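Local coordinates for hypothetical protein yppE (Bacillus subtilis, PDB 2IM8) that is of unknown function but folds as an all-helical four-helix bundle and belongs to the bacterial DUF1798 family, at residues Val86-Ser89 with His93-Lys96; Asp22-Gly27 with Lys97-Ile102. All coordinates share one frame; numbering follows the deposited sequence.

How the interactions relate
From the N terminus, helix 3-29 brings D22-G27 to one end of the bundle; the chain then runs through helices 36-64 and 72-91 before K97-I102, at the start of helix 96-121, packs back against it. Interaction 2 thus closes a long loop of 69 intervening residues and joins the first helix to the last. Interaction 1 is nested inside that loop, a short closure across the turn between helices 72-91 and 96-121. The two contacts touch: the I94 carbonyl oxygen of interaction 1 meets the Y24 hydroxyl of interaction 2, and S89 OG pairs with R23 NH1. Together they tie three helices to one connecting turn.

Interaction 1 of 2, residues Val86-Ser89 with His93-Lys96; sequences VLQS and HIHK
The side-chain carbonyl of Q88 reaches from the last turns of helix 72-91 to the backbone of H93 and I94, bracing the turn of a helical hairpin within the four-helix bundle. OE1 grips two consecutive amides. H93 N lies 2.8 Å from Q88 OE1, nearly in line with the C=O bond, although the hydrogen bond itself is noticeably bent at the hydrogen. I94 N, 3.2 Å from the same Q88 OE1, gives the straighter hydrogen bond at 166°, but stands about 50° above the carbonyl plane. One oxygen of the buried Q88 thus accepts from two successive main-chain N-H groups of the turn and holds the turn against the helix.

Beside these bonds the packing is close and largely aliphatic. A bend at chi2 (-58°) folds the Q88 chain, and both branches of I94 cross it at a slant: I94 CD1 comes to 3.7 Å from Q88 CG, while I94 CG2 sits 3.9 Å from the amide carbon Q88 CD. Beyond Q88, the I94 side chain also leans on F99 and I102 of helix 96-121, the helix for which H95 supplies the N-cap position. H93 belongs to the loose side. Its side chain is largely exposed to solvent and meets Q88 mainly through its first carbon, with H93 CB 3.6 Å from Q88 OE1.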
loop_
_atom_site.group_PDB
_atom_site.type_symbol
_atom_site.label_atom_id
_atom_site.label_comp_id
_atom_site.label_asym_id
_atom_site.label_seq_id
_atom_site.Cartn_x
_atom_site.Cartn_y
_atom_site.Cartn_z
ATOM N N VAL A 86 0.973 -6.931 -3.822
ATOM C CA VAL A 86 0.914 -8.047 -2.885
ATOM C C VAL A 86 0.933 -9.404 -3.592
ATOM O O VAL A 86 1.761 -10.261 -3.283
ATOM C CB VAL A 86 -0.327 -7.956 -1.977
ATOM C CG1 VAL A 86 -0.456 -9.236 -1.146
ATOM C CG2 VAL A 86 -0.196 -6.745 -1.052
ATOM N N LEU A 87 0.035 -9.604 -4.546
ATOM C CA LEU A 87 -0.000 -10.876 -5.274
ATOM C C LEU A 87 1.327 -11.177 -5.968
ATOM O O LEU A 87 1.873 -12.289 -5.871
ATOM C CB LEU A 87 -1.113 -10.850 -6.330
ATOM C CG LEU A 87 -1.197 -12.089 -7.236
ATOM C CD1 LEU A 87 -1.379 -13.369 -6.410
ATOM C CD2 LEU A 87 -2.355 -11.906 -8.217
ATOM N N GLN A 88 1.844 -10.191 -6.687
ATOM C CA GLN A 88 3.085 -10.400 -7.424
ATOM C C GLN A 88 4.305 -10.658 -6.543
ATOM O O GLN A 88 5.279 -11.263 -6.995
ATOM C CB GLN A 88 3.327 -9.224 -8.364
ATOM C CG GLN A 88 2.248 -9.084 -9.452
ATOM C CD GLN A 88 2.104 -10.329 -10.318
ATOM O OE1 GLN A 88 3.096 -10.948 -10.716
ATOM N NE2 GLN A 88 0.864 -10.695 -10.624
ATOM N N SER A 89 4.261 -10.226 -5.287
ATOM C CA SER A 89 5.394 -10.475 -4.402
ATOM C C SER A 89 5.531 -11.991 -4.241
ATOM O O SER A 89 6.626 -12.506 -4.062
ATOM C CB SER A 89 5.195 -9.804 -3.036
ATOM O OG SER A 89 4.187 -10.435 -2.261
ATOM N N HIS A 93 5.051 -12.694 -11.575
ATOM C CA HIS A 93 4.967 -12.891 -13.012
ATOM C C HIS A 93 5.360 -11.638 -13.772
ATOM O O HIS A 93 6.075 -11.718 -14.766
ATOM C CB HIS A 93 3.554 -13.304 -13.417
ATOM C CG HIS A 93 3.167 -14.664 -12.934
ATOM N ND1 HIS A 93 3.943 -15.781 -13.165
ATOM C CD2 HIS A 93 2.079 -15.094 -12.253
ATOM C CE1 HIS A 93 3.347 -16.841 -12.648
ATOM N NE2 HIS A 93 2.213 -16.452 -12.089
ATOM N N ILE A 94 4.902 -10.479 -13.307
ATOM C CA ILE A 94 5.219 -9.232 -14.003
ATOM C C ILE A 94 6.717 -8.927 -13.958
ATOM O O ILE A 94 7.423 -9.420 -13.086
ATOM C CB ILE A 94 4.423 -8.052 -13.421
ATOM C CG1 ILE A 94 4.791 -7.828 -11.958
ATOM C CG2 ILE A 94 2.931 -8.327 -13.562
ATOM C CD1 ILE A 94 4.175 -6.564 -11.392
ATOM N N HIS A 95 7.196 -8.123 -14.904
ATOM C CA HIS A 95 8.620 -7.782 -14.980
ATOM C C HIS A 95 9.065 -6.737 -13.959
ATOM O O HIS A 95 8.246 -6.024 -13.389
ATOM C CB HIS A 95 8.972 -7.301 -16.389
ATOM C CG HIS A 95 8.729 -8.326 -17.451
ATOM N ND1 HIS A 95 9.311 -9.575 -17.423
ATOM C CD2 HIS A 95 7.951 -8.295 -18.560
ATOM C CE1 HIS A 95 8.901 -10.272 -18.468
ATOM N NE2 HIS A 95 8.074 -9.519 -19.174
ATOM N N LYS A 96 10.378 -6.664 -13.750
ATOM C CA LYS A 96 10.994 -5.745 -12.792
ATOM C C LYS A 96 10.525 -4.299 -12.900
ATOM O O LYS A 96 10.173 -3.686 -11.900
ATOM C CB LYS A 96 12.523 -5.771 -12.941
ATOM C CG LYS A 96 13.147 -7.167 -13.009
ATOM C CD LYS A 96 12.995 -7.931 -11.698
ATOM C CE LYS A 96 13.663 -9.298 -11.762
ATOM N NZ LYS A 96 13.040 -10.200 -12.781
#

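Interaction 2 of 2, residues Asp22-Gly27 with Lys97-Ile102; sequences DRYQEG and KRFKDI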
loop_
_atom_site.group_PDB
_atom_site.type_symbol
_atom_site.label_atom_id
_atom_site.label_comp_id
_atom_site.label_asym_id
_atom_site.label_seq_id
_atom_site.Cartn_x
_atom_site.Cartn_y
_atom_site.Cartn_z
ATOM N N ASP A 22 11.006 -7.004 -1.498
ATOM C CA ASP A 22 12.101 -7.936 -1.233
ATOM C C ASP A 22 11.681 -9.352 -1.582
ATOM O O ASP A 22 12.476 -10.134 -2.102
ATOM C CB ASP A 22 12.496 -7.899 0.239
ATOM C CG ASP A 22 13.556 -6.859 0.534
ATOM O OD1 ASP A 22 13.971 -6.125 -0.400
ATOM O OD2 ASP A 22 13.971 -6.788 1.710
ATOM N N ARG A 23 10.429 -9.692 -1.280
ATOM C CA ARG A 23 9.947 -11.031 -1.574
ATOM C C ARG A 23 9.937 -11.238 -3.089
ATOM O O ARG A 23 10.314 -12.302 -3.582
ATOM C CB ARG A 23 8.544 -11.241 -0.993
ATOM C CG ARG A 23 8.042 -12.679 -1.138
ATOM C CD ARG A 23 6.612 -12.848 -0.614
ATOM N NE ARG A 23 6.535 -12.522 0.803
ATOM C CZ ARG A 23 5.992 -11.408 1.287
ATOM N NH1 ARG A 23 5.458 -10.510 0.468
ATOM N NH2 ARG A 23 6.009 -11.185 2.594
ATOM N N TYR A 24 9.522 -10.205 -3.817
ATOM C CA TYR A 24 9.456 -10.242 -5.276
ATOM C C TYR A 24 10.825 -10.519 -5.886
ATOM O O TYR A 24 10.974 -11.424 -6.706
ATOM C CB TYR A 24 8.924 -8.906 -5.807
ATOM C CG TYR A 24 8.983 -8.757 -7.312
ATOM C CD1 TYR A 24 8.023 -9.347 -8.141
ATOM C CD2 TYR A 24 10.010 -8.036 -7.909
ATOM C CE1 TYR A 24 8.094 -9.216 -9.530
ATOM C CE2 TYR A 24 10.090 -7.901 -9.290
ATOM C CZ TYR A 24 9.133 -8.492 -10.097
ATOM O OH TYR A 24 9.234 -8.365 -11.473
ATOM N N GLN A 25 11.817 -9.733 -5.477
ATOM C CA GLN A 25 13.178 -9.875 -5.977
ATOM C C GLN A 25 13.738 -11.245 -5.635
ATOM O O GLN A 25 14.386 -11.877 -6.466
ATOM C CB GLN A 25 14.076 -8.786 -5.381
ATOM C CG GLN A 25 15.566 -9.017 -5.600
ATOM C CD GLN A 25 16.433 -7.909 -5.012
ATOM O OE1 GLN A 25 16.181 -7.420 -3.906
ATOM N NE2 GLN A 25 17.472 -7.522 -5.744
ATOM N N GLU A 26 13.492 -11.713 -4.416
ATOM C CA GLU A 26 13.999 -13.027 -4.031
ATOM C C GLU A 26 13.338 -14.106 -4.885
ATOM O O GLU A 26 13.970 -15.092 -5.254
ATOM C CB GLU A 26 13.744 -13.299 -2.545
ATOM C CG GLU A 26 14.304 -14.633 -2.068
ATOM C CD GLU A 26 15.765 -14.825 -2.463
ATOM O OE1 GLU A 26 16.599 -13.953 -2.117
ATOM O OE2 GLU A 26 16.077 -15.847 -3.120
ATOM N N GLY A 27 12.066 -13.905 -5.204
ATOM C CA GLY A 27 11.353 -14.868 -6.027
ATOM C C GLY A 27 11.865 -14.911 -7.456
ATOM O O GLY A 27 11.854 -15.962 -8.095
ATOM N N LYS A 97 10.541 -3.752 -14.113
ATOM C CA LYS A 97 10.135 -2.367 -14.343
ATOM C C LYS A 97 8.716 -2.066 -13.869
ATOM O O LYS A 97 8.473 -1.066 -13.195
ATOM C CB LYS A 97 10.249 -2.023 -15.830
ATOM C CG LYS A 97 9.774 -0.619 -16.173
ATOM C CD LYS A 97 9.655 -0.434 -17.676
ATOM C CE LYS A 97 8.998 0.899 -18.028
ATOM N NZ LYS A 97 9.882 2.070 -17.791
ATOM N N ARG A 98 7.778 -2.922 -14.252
ATOM C CA ARG A 98 6.387 -2.758 -13.864
ATOM C C ARG A 98 6.236 -2.887 -12.344
ATOM O O ARG A 98 5.522 -2.104 -11.711
ATOM C CB ARG A 98 5.533 -3.811 -14.578
ATOM C CG ARG A 98 4.069 -3.832 -14.189
ATOM C CD ARG A 98 3.391 -2.486 -14.385
ATOM N NE ARG A 98 1.970 -2.584 -14.070
ATOM C CZ ARG A 98 1.194 -1.544 -13.788
ATOM N NH1 ARG A 98 1.700 -0.315 -13.779
ATOM N NH2 ARG A 98 -0.085 -1.730 -13.509
ATOM N N PHE A 99 6.903 -3.871 -11.754
ATOM C CA PHE A 99 6.802 -4.048 -10.312
ATOM C C PHE A 99 7.315 -2.794 -9.608
ATOM O O PHE A 99 6.730 -2.336 -8.613
ATOM C CB PHE A 99 7.618 -5.254 -9.845
ATOM C CG PHE A 99 7.440 -5.560 -8.386
ATOM C CD1 PHE A 99 6.357 -6.317 -7.947
ATOM C CD2 PHE A 99 8.301 -5.013 -7.438
ATOM C CE1 PHE A 99 6.131 -6.521 -6.576
ATOM C CE2 PHE A 99 8.085 -5.212 -6.075
ATOM C CZ PHE A 99 6.999 -5.965 -5.645
ATOM N N LYS A 100 8.413 -2.241 -10.121
ATOM C CA LYS A 100 8.989 -1.038 -9.537
ATOM C C LYS A 100 8.011 0.125 -9.667
ATOM O O LYS A 100 7.807 0.857 -8.711
ATOM C CB LYS A 100 10.322 -0.670 -10.210
ATOM C CG LYS A 100 10.975 0.581 -9.610
ATOM C CD LYS A 100 12.352 0.881 -10.199
ATOM C CE LYS A 100 12.964 2.137 -9.579
ATOM N NZ LYS A 100 14.345 2.415 -10.069
ATOM N N ASP A 101 7.411 0.290 -10.848
ATOM C CA ASP A 101 6.455 1.372 -11.077
ATOM C C ASP A 101 5.279 1.388 -10.098
ATOM O O ASP A 101 4.960 2.431 -9.542
ATOM C CB ASP A 101 5.902 1.329 -12.506
ATOM C CG ASP A 101 6.974 1.567 -13.555
ATOM O OD1 ASP A 101 7.943 2.299 -13.255
ATOM O OD2 ASP A 101 6.840 1.038 -14.680
ATOM N N ILE A 102 4.628 0.249 -9.883
ATOM C CA ILE A 102 3.491 0.232 -8.962
ATOM C C ILE A 102 3.943 0.420 -7.520
ATOM O O ILE A 102 3.271 1.081 -6.726
ATOM C CB ILE A 102 2.663 -1.071 -9.107
ATOM C CG1 ILE A 102 3.511 -2.298 -8.768
ATOM C CG2 ILE A 102 2.150 -1.190 -10.544
ATOM C CD1 ILE A 102 2.734 -3.596 -8.879
#
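Y24 and F99 lie ring on ring between helix 3-29 and helix 96-121, an offset (parallel-displaced) aromatic stack that joins the first and last helices of the four-helix bundle. The two planes are tilted by only 1° and the ring centroids are 3.8 Å apart, so the rings are practically parallel and overlap face to face with an offset. Both side chains leave their helices in the same way, with CG trans to the backbone nitrogen (chi1 172° for Y24 and -174° for F99), and each points toward the opposite helix. Coming from facing helices, the rings run antiparallel, each reaching back over the CB of its partner, and the overlap runs from the ring of one residue to the root of the other.

The result is almost symmetrical. Y24 CB rests over the F99 ring, 3.5 Å from F99 CZ, and F99 CB rests over the Y24 ring, 3.6 Å from Y24 CZ; both approaches are CH-pi contacts close to the ring normal. Along one flank of the overlap Y24 CD1 is 3.5 Å from F99 CD1, and along the other the two CD2 atoms come equally close; each CG lies over the centre of the partner ring. Y24 CA and F99 CA are 8.4 Å apart, the closest CA pair of the two segments, and no hydrogen bond between the two segments accompanies the stack.

Around the pair, L85 of helix 72-91 touches F99, and H92 touches Y24. The polar end of the tyrosine extends past the phenylalanine ring, and is satisfied beyond the stack by a hydrogen bond from Y24 OH to the backbone oxygen I94 O.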